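Local coordinates for uncharacterized protein YhfS (Escherichia coli, PDB 4J8L) that is of unknown function but carries covalently bound pyridoxal 5'-phosphate and may have cysteine synthase activity, at residues D155-L160 / V165-D170; A81-L86 / A137-H142; G308-Y313 / N341-G346; P317-L322 / L351-E356. All coordinates share one frame; numbering follows the deposited sequence.

Contact 1: residues D155-L160 / V165-D170; sequences DVLATL and VPALTD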
loop_
_atom_site.group_PDB
_atom_site.type_symbol
_atom_site.label_atom_id
_atom_site.label_comp_id
_atom_site.label_asym_id
_atom_site.label_seq_id
_atom_site.Cartn_x
_atom_site.Cartn_y
_atom_site.Cartn_z
ATOM N N ASP A 155 7.160 -14.539 7.382
ATOM C CA ASP A 155 7.181 -15.416 8.548
ATOM C C ASP A 155 5.817 -15.498 9.223
ATOM O O ASP A 155 5.410 -16.563 9.696
ATOM C CB ASP A 155 8.258 -14.977 9.541
ATOM C CG ASP A 155 9.656 -15.111 8.970
ATOM O OD1 ASP A 155 9.820 -15.821 7.953
ATOM O OD2 ASP A 155 10.588 -14.509 9.534
ATOM N N VAL A 156 5.107 -14.377 9.262
ATOM C CA VAL A 156 3.755 -14.378 9.799
ATOM C C VAL A 156 2.858 -15.232 8.906
ATOM O O VAL A 156 2.065 -16.047 9.393
ATOM C CB VAL A 156 3.196 -12.949 9.901
ATOM C CG1 VAL A 156 1.710 -12.972 10.225
ATOM C CG2 VAL A 156 3.968 -12.158 10.953
ATOM N N LEU A 157 3.003 -15.052 7.594
ATOM C CA LEU A 157 2.233 -15.826 6.624
ATOM C C LEU A 157 2.534 -17.322 6.698
ATOM O O LEU A 157 1.620 -18.140 6.615
ATOM C CB LEU A 157 2.461 -15.302 5.201
ATOM C CG LEU A 157 1.939 -13.880 4.977
ATOM C CD1 LEU A 157 2.373 -13.355 3.614
ATOM C CD2 LEU A 157 0.422 -13.831 5.105
ATOM N N ALA A 158 3.809 -17.670 6.858
ATOM C CA ALA A 158 4.211 -19.066 6.972
ATOM C C ALA A 158 3.562 -19.726 8.185
ATOM O O ALA A 158 3.096 -20.862 8.112
ATOM C CB ALA A 158 5.727 -19.186 7.045
ATOM N N THR A 159 3.524 -18.999 9.297
ATOM C CA THR A 159 2.909 -19.510 10.513
ATOM C C THR A 159 1.433 -19.795 10.281
ATOM O O THR A 159 0.921 -20.845 10.682
ATOM C CB THR A 159 3.067 -18.526 11.689
ATOM O OG1 THR A 159 4.458 -18.282 11.922
ATOM C CG2 THR A 159 2.448 -19.106 12.960
ATOM N N LEU A 160 0.761 -18.860 9.618
ATOM C CA LEU A 160 -0.663 -18.979 9.345
ATOM C C LEU A 160 -0.950 -20.141 8.409
ATOM O O LEU A 160 -1.895 -20.902 8.624
ATOM C CB LEU A 160 -1.195 -17.677 8.751
ATOM C CG LEU A 160 -1.242 -16.499 9.726
ATOM C CD1 LEU A 160 -1.482 -15.192 8.976
ATOM C CD2 LEU A 160 -2.322 -16.728 10.774
ATOM N N VAL A 165 -4.723 -21.544 8.262
ATOM C CA VAL A 165 -5.612 -20.391 8.324
ATOM C C VAL A 165 -5.422 -19.533 7.077
ATOM O O VAL A 165 -4.330 -19.019 6.852
ATOM C CB VAL A 165 -5.327 -19.535 9.576
ATOM C CG1 VAL A 165 -6.200 -18.290 9.593
ATOM C CG2 VAL A 165 -5.539 -20.358 10.836
ATOM N N PRO A 166 -6.477 -19.395 6.255
ATOM C CA PRO A 166 -6.378 -18.591 5.029
ATOM C C PRO A 166 -5.998 -17.159 5.370
ATOM O O PRO A 166 -6.520 -16.610 6.345
ATOM C CB PRO A 166 -7.797 -18.634 4.464
ATOM C CG PRO A 166 -8.403 -19.873 5.039
ATOM C CD PRO A 166 -7.813 -19.995 6.414
ATOM N N ALA A 167 -5.100 -16.564 4.590
ATOM C CA ALA A 167 -4.590 -15.242 4.917
ATOM C C ALA A 167 -4.706 -14.264 3.758
ATOM O O ALA A 167 -4.363 -14.583 2.616
ATOM C CB ALA A 167 -3.146 -15.328 5.389
ATOM N N LEU A 168 -5.190 -13.069 4.074
ATOM C CA LEU A 168 -5.229 -11.969 3.118
ATOM C C LEU A 168 -4.234 -10.908 3.550
ATOM O O LEU A 168 -4.150 -10.582 4.731
ATOM C CB LEU A 168 -6.630 -11.364 3.093
ATOM C CG LEU A 168 -6.887 -10.131 2.227
ATOM C CD1 LEU A 168 -8.313 -10.187 1.722
ATOM C CD2 LEU A 168 -6.651 -8.825 3.002
ATOM N N THR A 169 -3.486 -10.353 2.601
ATOM C CA THR A 169 -2.628 -9.227 2.932
ATOM C C THR A 169 -3.145 -7.922 2.347
ATOM O O THR A 169 -3.652 -7.867 1.224
ATOM C CB THR A 169 -1.168 -9.443 2.491
ATOM O OG1 THR A 169 -1.133 -9.786 1.099
ATOM C CG2 THR A 169 -0.525 -10.554 3.314
ATOM N N ASP A 170 -3.002 -6.872 3.146
ATOM C CA ASP A 170 -3.259 -5.498 2.748
ATOM C C ASP A 170 -1.894 -4.943 2.371
ATOM O O ASP A 170 -1.086 -4.621 3.234
ATOM C CB ASP A 170 -3.842 -4.758 3.964
ATOM C CG ASP A 170 -4.010 -3.254 3.744
ATOM O OD1 ASP A 170 -3.510 -2.701 2.745
ATOM O OD2 ASP A 170 -4.635 -2.611 4.610
#
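Leu157 and Leu160 of helix segment 155-160 pack on Val165, Ala167 and Thr169 of segment 165-170, Leu160 and Val165 having the most surface covered. The CB of Ala167 is met by two leucine branches, with Leu157 CD2 at 3.9 Å and Leu160 CD1 at 4.0 Å. Further along the strand, both methyls of Leu157 straddle Thr169 CG2, the nearer being Leu157 CD2 at 3.9 Å, and the two side chains cross at about a right angle. The first torsion of Thr169 (chi1 53°) sets OG1 between the backbone N and the carbonyl carbon and leaves CG2 for the leucine; the hydroxyl is engaged by Asp171 and Ser190.

One hydrogen bond joins the backbones. Val165 N donates to Leu160 O over 2.9 Å, nearly straight at 163°. It ties the turn after the helix back to the last turn of the helix, where Leu160 CD2 lies 4.3 Å from Val165 CB.

The axes of helix 155-160 and strand 167-170 run nearly antiparallel (162°) and approach to 9.8 Å. This is the second half of a right-handed beta-alpha-beta crossover, strand 137-141, helix 153-162, strand 167-170, in the cofactor-binding domain of a PLP-dependent aminotransferase-type fold.

Contact 2: residues A81-L86 / A137-H142; sequences AGLAAL and AALVQH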
loop_
_atom_site.group_PDB
_atom_site.type_symbol
_atom_site.label_atom_id
_atom_site.label_comp_id
_atom_site.label_asym_id
_atom_site.label_seq_id
_atom_site.Cartn_x
_atom_site.Cartn_y
_atom_site.Cartn_z
ATOM N N ALA A 81 -13.723 -7.341 -1.007
ATOM C CA ALA A 81 -13.946 -8.487 -1.874
ATOM C C ALA A 81 -13.138 -9.691 -1.413
ATOM O O ALA A 81 -13.647 -10.814 -1.398
ATOM C CB ALA A 81 -13.605 -8.133 -3.320
ATOM N N GLY A 82 -11.885 -9.463 -1.029
ATOM C CA GLY A 82 -11.049 -10.553 -0.550
ATOM C C GLY A 82 -11.561 -11.173 0.741
ATOM O O GLY A 82 -11.653 -12.399 0.865
ATOM N N LEU A 83 -11.903 -10.339 1.716
ATOM C CA LEU A 83 -12.463 -10.866 2.962
ATOM C C LEU A 83 -13.762 -11.637 2.725
ATOM O O LEU A 83 -13.961 -12.704 3.295
ATOM C CB LEU A 83 -12.687 -9.748 3.980
ATOM C CG LEU A 83 -11.411 -9.159 4.591
ATOM C CD1 LEU A 83 -11.758 -8.016 5.545
ATOM C CD2 LEU A 83 -10.601 -10.229 5.312
ATOM N N ALA A 84 -14.640 -11.101 1.879
ATOM C CA ALA A 84 -15.916 -11.764 1.601
ATOM C C ALA A 84 -15.743 -13.130 0.944
ATOM O O ALA A 84 -16.611 -13.999 1.062
ATOM C CB ALA A 84 -16.805 -10.875 0.749
ATOM N N ALA A 85 -14.621 -13.316 0.260
ATOM C CA ALA A 85 -14.323 -14.587 -0.384
ATOM C C ALA A 85 -13.626 -15.580 0.555
ATOM O O ALA A 85 -13.531 -16.769 0.235
ATOM C CB ALA A 85 -13.479 -14.353 -1.633
ATOM N N LEU A 86 -13.153 -15.103 1.708
ATOM C CA LEU A 86 -12.448 -15.972 2.658
ATOM C C LEU A 86 -13.302 -16.386 3.846
ATOM O O LEU A 86 -13.092 -17.454 4.436
ATOM C CB LEU A 86 -11.167 -15.307 3.170
ATOM C CG LEU A 86 -10.034 -15.139 2.160
ATOM C CD1 LEU A 86 -8.820 -14.510 2.819
ATOM C CD2 LEU A 86 -9.666 -16.475 1.520
ATOM N N ALA A 137 -10.107 -16.984 9.222
ATOM C CA ALA A 137 -9.174 -16.364 8.297
ATOM C C ALA A 137 -8.323 -15.350 9.058
ATOM O O ALA A 137 -8.592 -15.056 10.232
ATOM C CB ALA A 137 -9.924 -15.682 7.149
ATOM N N ALA A 138 -7.296 -14.831 8.392
ATOM C CA ALA A 138 -6.434 -13.811 8.979
ATOM C C ALA A 138 -6.201 -12.673 7.997
ATOM O O ALA A 138 -6.129 -12.889 6.792
ATOM C CB ALA A 138 -5.097 -14.414 9.405
ATOM N N LEU A 139 -6.088 -11.460 8.525
ATOM C CA LEU A 139 -5.703 -10.311 7.722
ATOM C C LEU A 139 -4.367 -9.809 8.235
ATOM O O LEU A 139 -4.178 -9.626 9.437
ATOM C CB LEU A 139 -6.758 -9.204 7.808
ATOM C CG LEU A 139 -6.472 -7.942 6.976
ATOM C CD1 LEU A 139 -7.735 -7.421 6.300
ATOM C CD2 LEU A 139 -5.862 -6.854 7.847
ATOM N N VAL A 140 -3.430 -9.585 7.321
ATOM C CA VAL A 140 -2.119 -9.092 7.719
ATOM C C VAL A 140 -1.809 -7.820 6.948
ATOM O O VAL A 140 -1.863 -7.809 5.717
ATOM C CB VAL A 140 -1.006 -10.135 7.455
ATOM C CG1 VAL A 140 0.312 -9.663 8.057
ATOM C CG2 VAL A 140 -1.399 -11.510 8.010
ATOM N N GLN A 141 -1.504 -6.740 7.663
ATOM C CA GLN A 141 -1.125 -5.508 6.973
ATOM C C GLN A 141 0.362 -5.534 6.658
ATOM O O GLN A 141 1.184 -5.873 7.508
ATOM C CB GLN A 141 -1.488 -4.262 7.793
ATOM C CG GLN A 141 -1.211 -2.959 7.042
ATOM C CD GLN A 141 -1.819 -1.743 7.699
ATOM O OE1 GLN A 141 -2.873 -1.820 8.335
ATOM N NE2 GLN A 141 -1.155 -0.603 7.553
ATOM N N HIS A 142 0.704 -5.168 5.424
ATOM C CA HIS A 142 2.094 -5.165 4.990
ATOM C C HIS A 142 2.865 -3.976 5.589
ATOM O O HIS A 142 3.903 -4.153 6.232
ATOM C CB HIS A 142 2.161 -5.163 3.454
ATOM C CG HIS A 142 3.493 -5.576 2.906
ATOM N ND1 HIS A 142 3.637 -6.189 1.678
ATOM C CD2 HIS A 142 4.744 -5.458 3.417
ATOM C CE1 HIS A 142 4.916 -6.442 1.461
ATOM N NE2 HIS A 142 5.609 -6.005 2.499
#
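Different first torsions bring Leu83 and Leu139 together: in Leu83, CG lies anti to the carbonyl carbon (chi1 -71°), whereas in Leu139 it lies anti to the backbone N (chi1 -179°). Neither CB is aimed straight at the other segment, so it is the branched ends that close the gap between helix and strand. Leu139 CD1 meets the fork of Leu83, at 4.1 Å from Leu83 CD2 and equally far from the other methyl of that residue. The two side chains cross at about a right angle, and a single methyl of the strand leucine is shared by both branches of the helical one.

The second meeting lies closer to the backbone. Leu86 and Ala137 point their CB atoms at each other, and these come to 4.2 Å; the CA atoms of the pair are 6.5 Å apart, against 8.3 Å for Leu83 and Leu139. The backbones thus converge toward the beginning of the strand, where an alanine methyl suffices, and diverge where two leucines span the distance. No hydrogen bond crosses the contact, and the modest 161 Å² buried in total fits an association through a few methyl and methylene groups.

Segment 81-86 belongs to helix 74-86. Strand 137-141 is an inner strand of the seven-stranded mixed sheet, hydrogen-bonded to Leu94 on one flank and to Pro166 and Leu168 on the other. Leu86 and Leu139 both also touch Leu168 of strand 167-170, while Val212 of helix 210-219 packs on Leu86 and helix 153-162 covers Ala138 and Val140.

Contact 3: residues G308-Y313 / N341-G346; sequences GAESKY and NPNRSG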
loop_
_atom_site.group_PDB
_atom_site.type_symbol
_atom_site.label_atom_id
_atom_site.label_comp_id
_atom_site.label_asym_id
_atom_site.label_seq_id
_atom_site.Cartn_x
_atom_site.Cartn_y
_atom_site.Cartn_z
ATOM N N GLY A 308 -4.101 10.236 -3.104
ATOM C CA GLY A 308 -4.082 8.780 -3.167
ATOM C C GLY A 308 -3.881 8.076 -1.826
ATOM O O GLY A 308 -4.730 7.282 -1.425
ATOM N N ALA A 309 -2.758 8.301 -1.146
ATOM C CA ALA A 309 -1.648 9.128 -1.613
ATOM C C ALA A 309 -0.818 8.413 -2.673
ATOM O O ALA A 309 -1.190 7.339 -3.130
ATOM C CB ALA A 309 -0.768 9.513 -0.435
ATOM N N GLU A 310 0.301 9.034 -3.052
ATOM C CA GLU A 310 1.207 8.473 -4.062
ATOM C C GLU A 310 0.531 8.245 -5.418
ATOM O O GLU A 310 0.925 7.366 -6.182
ATOM C CB GLU A 310 1.907 7.214 -3.511
ATOM C CG GLU A 310 2.620 7.561 -2.194
ATOM C CD GLU A 310 3.522 6.474 -1.622
ATOM O OE1 GLU A 310 3.631 5.379 -2.202
ATOM O OE2 GLU A 310 4.118 6.737 -0.548
ATOM N N SER A 311 -0.470 9.070 -5.715
ATOM C CA SER A 311 -1.186 8.977 -6.978
ATOM C C SER A 311 -0.416 9.711 -8.066
ATOM O O SER A 311 0.549 10.425 -7.796
ATOM C CB SER A 311 -2.582 9.597 -6.862
ATOM O OG SER A 311 -2.502 11.014 -6.891
ATOM N N LYS A 312 -0.854 9.517 -9.303
ATOM C CA LYS A 312 -0.258 10.215 -10.444
ATOM C C LYS A 312 -0.304 11.737 -10.317
ATOM O O LYS A 312 0.445 12.439 -11.011
ATOM C CB LYS A 312 -0.975 9.803 -11.728
ATOM C CG LYS A 312 -2.443 10.198 -11.755
ATOM C CD LYS A 312 -3.164 9.525 -12.935
ATOM C CE LYS A 312 -4.678 9.661 -12.812
ATOM N NZ LYS A 312 -5.417 9.007 -13.938
ATOM N N TYR A 313 -1.186 12.256 -9.463
ATOM C CA TYR A 313 -1.334 13.694 -9.305
ATOM C C TYR A 313 -0.314 14.279 -8.343
ATOM O O TYR A 313 -0.063 15.487 -8.355
ATOM C CB TYR A 313 -2.720 14.049 -8.774
ATOM C CG TYR A 313 -3.849 13.565 -9.638
ATOM C CD1 TYR A 313 -4.078 14.124 -10.883
ATOM C CD2 TYR A 313 -4.685 12.538 -9.212
ATOM C CE1 TYR A 313 -5.109 13.690 -11.677
ATOM C CE2 TYR A 313 -5.721 12.101 -9.996
ATOM C CZ TYR A 313 -5.927 12.684 -11.234
ATOM O OH TYR A 313 -6.949 12.255 -12.035
ATOM N N ASN A 341 6.516 13.220 2.653
ATOM C CA ASN A 341 6.642 12.234 1.580
ATOM C C ASN A 341 7.166 12.992 0.372
ATOM O O ASN A 341 6.442 13.795 -0.223
ATOM C CB ASN A 341 5.287 11.603 1.280
ATOM C CG ASN A 341 5.382 10.439 0.296
ATOM O OD1 ASN A 341 6.256 10.412 -0.568
ATOM N ND2 ASN A 341 4.473 9.477 0.429
ATOM N N PRO A 342 8.435 12.761 0.017
ATOM C CA PRO A 342 9.044 13.538 -1.073
ATOM C C PRO A 342 8.335 13.400 -2.422
ATOM O O PRO A 342 8.543 14.251 -3.284
ATOM C CB PRO A 342 10.452 12.947 -1.173
ATOM C CG PRO A 342 10.729 12.413 0.207
ATOM C CD PRO A 342 9.407 11.845 0.643
ATOM N N ASN A 343 7.541 12.349 -2.618
ATOM C CA ASN A 343 6.931 12.127 -3.917
ATOM C C ASN A 343 7.993 12.189 -5.018
ATOM O O ASN A 343 8.999 11.500 -4.913
ATOM C CB ASN A 343 5.751 13.076 -4.159
ATOM C CG ASN A 343 4.548 12.732 -3.282
ATOM O OD1 ASN A 343 4.257 11.558 -3.056
ATOM N ND2 ASN A 343 3.850 13.751 -2.788
ATOM N N ARG A 344 7.807 13.041 -6.024
ATOM C CA ARG A 344 8.727 13.061 -7.168
ATOM C C ARG A 344 9.853 14.092 -7.021
ATOM O O ARG A 344 10.658 14.266 -7.952
ATOM C CB ARG A 344 7.974 13.331 -8.479
ATOM C CG ARG A 344 6.740 12.461 -8.709
ATOM C CD ARG A 344 7.080 11.054 -9.220
ATOM N NE ARG A 344 7.718 10.194 -8.212
ATOM C CZ ARG A 344 7.094 9.649 -7.172
ATOM N NH1 ARG A 344 7.770 8.875 -6.334
ATOM N NH2 ARG A 344 5.807 9.885 -6.953
ATOM N N SER A 345 9.896 14.770 -5.881
ATOM C CA SER A 345 10.894 15.818 -5.652
ATOM C C SER A 345 12.239 15.246 -5.213
ATOM O O SER A 345 12.351 14.070 -4.857
ATOM C CB SER A 345 10.396 16.809 -4.600
ATOM O OG SER A 345 10.395 16.220 -3.317
ATOM N N GLY A 346 13.261 16.094 -5.246
ATOM C CA GLY A 346 14.579 15.741 -4.754
ATOM C C GLY A 346 14.808 16.305 -3.364
ATOM O O GLY A 346 14.032 17.123 -2.868
HETATM O O HOH W 1 2.176 10.812 -1.506
HETATM O O HOH W 2 3.687 11.201 -8.758
#
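Glu310 and Asn341 join two loops of the C-terminal domain, the second of them an Asx turn running into a type II' beta turn (Pro342 to Ser345) between strand 337-341 and helix 347-360. From CB, the Glu310 side chain leaves with CG anti to the carbonyl carbon (chi1 -55°) and stays extended beyond it. CG is the first atom to meet the other loop, lying 3.7 Å from Asn341 ND2 and 4.4 Å from Asn343 OD1. CD is 3.8 Å from Asn341 ND2. At the tip, OE2 accepts from Asn341 ND2 over 2.9 Å (150°) on its anti lone pair. The acceptor lies close to the amide plane, yet carboxylate and amide planes stand almost perpendicular, 88° apart.

Both carboxylate oxygens have further partners: Ser278 bonds to OE2, and Lys177 forms a salt bridge with OE1, which probably steadies the negative charge in this buried place. The amide of Asn341 works at both ends, since its OD1 receives Asn343 N and thereby closes the Asx turn. A leucine in its place would probably leave Glu310 OE2 without its amide donor and Asn343 N without its side-chain acceptor, so that the turn is likely to be less firmly fixed.

Solvent adds a second bridge between the loops, for one water accepts from Glu310 N and donates to Asn343 OD1; the amide nitrogen of the same residue, Asn343 ND2, donates to the carbonyl of Pro316. The water oxygen lies 2.7 Å from Asn343 OD1.

Contact 4: residues P317-L322 / L351-E356; sequences PLFYRL and LRILRE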
loop_
_atom_site.group_PDB
_atom_site.type_symbol
_atom_site.label_atom_id
_atom_site.label_comp_id
_atom_site.label_asym_id
_atom_site.label_seq_id
_atom_site.Cartn_x
_atom_site.Cartn_y
_atom_site.Cartn_z
ATOM N N PRO A 317 6.438 17.483 -3.106
ATOM C CA PRO A 317 6.490 16.721 -1.854
ATOM C C PRO A 317 5.293 17.051 -0.973
ATOM O O PRO A 317 4.821 18.195 -0.975
ATOM C CB PRO A 317 7.782 17.230 -1.201
ATOM C CG PRO A 317 7.910 18.646 -1.703
ATOM C CD PRO A 317 7.420 18.583 -3.137
ATOM N N LEU A 318 4.820 16.060 -0.218
ATOM C CA LEU A 318 3.752 16.269 0.752
ATOM C C LEU A 318 4.377 16.585 2.110
ATOM O O LEU A 318 5.194 15.809 2.596
ATOM C CB LEU A 318 2.902 15.007 0.867
ATOM C CG LEU A 318 1.855 14.893 1.982
ATOM C CD1 LEU A 318 0.666 15.807 1.723
ATOM C CD2 LEU A 318 1.411 13.437 2.079
ATOM N N PHE A 319 4.005 17.728 2.687
ATOM C CA PHE A 319 4.350 18.090 4.078
ATOM C C PHE A 319 3.017 18.056 4.820
ATOM O O PHE A 319 2.125 18.853 4.504
ATOM C CB PHE A 319 4.904 19.516 4.162
ATOM C CG PHE A 319 6.357 19.676 3.750
ATOM C CD1 PHE A 319 6.848 19.122 2.571
ATOM C CD2 PHE A 319 7.209 20.462 4.520
ATOM C CE1 PHE A 319 8.179 19.324 2.195
ATOM C CE2 PHE A 319 8.532 20.666 4.164
ATOM C CZ PHE A 319 9.023 20.101 2.992
ATOM N N TYR A 320 2.868 17.144 5.789
ATOM C CA TYR A 320 1.557 16.798 6.326
ATOM C C TYR A 320 1.620 16.591 7.834
ATOM O O TYR A 320 2.687 16.344 8.391
ATOM C CB TYR A 320 1.059 15.500 5.664
ATOM C CG TYR A 320 -0.434 15.246 5.734
ATOM C CD1 TYR A 320 -1.347 16.284 5.553
ATOM C CD2 TYR A 320 -0.930 13.968 5.955
ATOM C CE1 TYR A 320 -2.719 16.054 5.609
ATOM C CE2 TYR A 320 -2.296 13.726 6.016
ATOM C CZ TYR A 320 -3.187 14.774 5.840
ATOM O OH TYR A 320 -4.547 14.545 5.884
ATOM N N ARG A 321 0.465 16.681 8.481
ATOM C CA ARG A 321 0.359 16.340 9.892
ATOM C C ARG A 321 0.670 14.860 10.153
ATOM O O ARG A 321 0.738 14.050 9.233
ATOM C CB ARG A 321 -1.047 16.680 10.407
ATOM C CG ARG A 321 -2.168 15.963 9.658
ATOM C CD ARG A 321 -3.543 16.497 10.060
ATOM N NE ARG A 321 -4.619 15.572 9.704
ATOM C CZ ARG A 321 -5.443 15.725 8.669
ATOM N NH1 ARG A 321 -5.328 16.777 7.867
ATOM N NH2 ARG A 321 -6.387 14.823 8.437
ATOM N N LEU A 322 0.854 14.517 11.424
ATOM C CA LEU A 322 1.059 13.129 11.826
ATOM C C LEU A 322 -0.243 12.335 11.733
ATOM O O LEU A 322 -1.331 12.910 11.690
ATOM C CB LEU A 322 1.598 13.078 13.260
ATOM C CG LEU A 322 2.862 13.908 13.500
ATOM C CD1 LEU A 322 3.258 13.898 14.968
ATOM C CD2 LEU A 322 4.008 13.392 12.629
ATOM N N LEU A 351 14.655 20.167 1.423
ATOM C CA LEU A 351 15.474 20.906 2.386
ATOM C C LEU A 351 15.261 22.411 2.238
ATOM O O LEU A 351 15.154 23.135 3.235
ATOM C CB LEU A 351 16.950 20.545 2.204
ATOM C CG LEU A 351 17.984 20.918 3.253
ATOM C CD1 LEU A 351 17.695 20.176 4.545
ATOM C CD2 LEU A 351 19.367 20.565 2.736
ATOM N N ARG A 352 15.188 22.879 0.995
ATOM C CA ARG A 352 14.976 24.295 0.739
ATOM C C ARG A 352 13.616 24.754 1.254
ATOM O O ARG A 352 13.504 25.783 1.914
ATOM C CB ARG A 352 15.107 24.614 -0.751
ATOM C CG ARG A 352 14.863 26.096 -1.075
ATOM C CD ARG A 352 14.944 26.384 -2.578
ATOM N NE ARG A 352 13.960 25.623 -3.353
ATOM C CZ ARG A 352 12.656 25.888 -3.371
ATOM N NH1 ARG A 352 12.167 26.890 -2.646
ATOM N NH2 ARG A 352 11.835 25.134 -4.098
ATOM N N ILE A 353 12.574 23.993 0.946
ATOM C CA ILE A 353 11.242 24.354 1.413
ATOM C C ILE A 353 11.209 24.358 2.941
ATOM O O ILE A 353 10.630 25.260 3.563
ATOM C CB ILE A 353 10.163 23.401 0.845
ATOM C CG1 ILE A 353 10.035 23.602 -0.665
ATOM C CG2 ILE A 353 8.821 23.659 1.516
ATOM C CD1 ILE A 353 9.137 22.552 -1.324
ATOM N N LEU A 354 11.850 23.362 3.549
ATOM C CA LEU A 354 11.949 23.310 5.011
ATOM C C LEU A 354 12.620 24.558 5.580
ATOM O O LEU A 354 12.097 25.189 6.504
ATOM C CB LEU A 354 12.742 22.083 5.450
ATOM C CG LEU A 354 11.972 20.904 6.032
ATOM C CD1 LEU A 354 12.945 19.840 6.498
ATOM C CD2 LEU A 354 11.088 21.371 7.181
ATOM N N ARG A 355 13.782 24.911 5.032
ATOM C CA ARG A 355 14.537 26.062 5.531
ATOM C C ARG A 355 13.808 27.383 5.324
ATOM O O ARG A 355 13.763 28.226 6.220
ATOM C CB ARG A 355 15.917 26.138 4.870
ATOM C CG ARG A 355 16.909 25.106 5.370
ATOM C CD ARG A 355 18.121 25.031 4.444
ATOM N NE ARG A 355 19.262 24.410 5.103
ATOM C CZ ARG A 355 20.308 23.893 4.467
ATOM N NH1 ARG A 355 20.361 23.910 3.141
ATOM N NH2 ARG A 355 21.302 23.356 5.163
ATOM N N GLU A 356 13.249 27.568 4.133
ATOM C CA GLU A 356 12.534 28.799 3.822
ATOM C C GLU A 356 11.286 28.956 4.692
ATOM O O GLU A 356 10.963 30.064 5.134
ATOM C CB GLU A 356 12.169 28.848 2.340
ATOM C CG GLU A 356 13.362 29.021 1.406
ATOM C CD GLU A 356 12.941 29.042 -0.049
ATOM O OE1 GLU A 356 11.730 28.908 -0.316
ATOM O OE2 GLU A 356 13.813 29.207 -0.923
#
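Phe319 and Ile353 bury the most surface here, with Leu354 next. The far end of the phenylalanine ring reaches the helix: Phe319 CZ lies 3.9 Å from Ile353 CG2, and the adjacent CE2 is 3.9 Å from Leu354 CG. Both aliphatic groups approach the ring obliquely; CZ and CE2 together span two successive residues of the helix. In Ile353 the methyl CG2 is anti to the backbone N and CG1 anti to the carbonyl carbon (chi1 -68°); this divides the side chain between two partners, CG2 serving the ring while CD1 extends to Pro317 CG at 4.1 Å.

Strand 318-320 is an outermost strand of the four-stranded antiparallel sheet in the C-terminal domain, and the contact packs helix 347-360 against that sheet. The ring of Phe319 is also touched by Ile338 and Ile340 of the neighbouring strand and by Leu294 of helix 290-299, placing it in a core between sheet and helices. With an alanine in place of Phe319, a gap would probably open in front of Ile353 CG2 and Leu354 CG, leaving both without their aromatic partner. Ala297, also of helix 290-299, touches both Phe319 and Ile353.

From the N terminus, contact 2 comes first, closing a loop of 50 residues between helix 74-86 and strand 137-141. Contact 1 follows in series, bridging only four residues between helix 153-162 and strand 167-170. Both reach the seven-stranded sheet, in which 137-141 and 167-170 are neighbours, and their centres lie about 9 Å apart. Contacts 3 and 4 belong to the C-terminal domain, closing loops of 27 and 28 residues, and cross, for 308-313, 317-322, 341-346 and 351-356 alternate along the chain. They meet where Asn341 O lies 2.8 Å from Leu318 N, a probable hydrogen bond between sheet strands. The two pairs sit on opposite sides of the chain's centre.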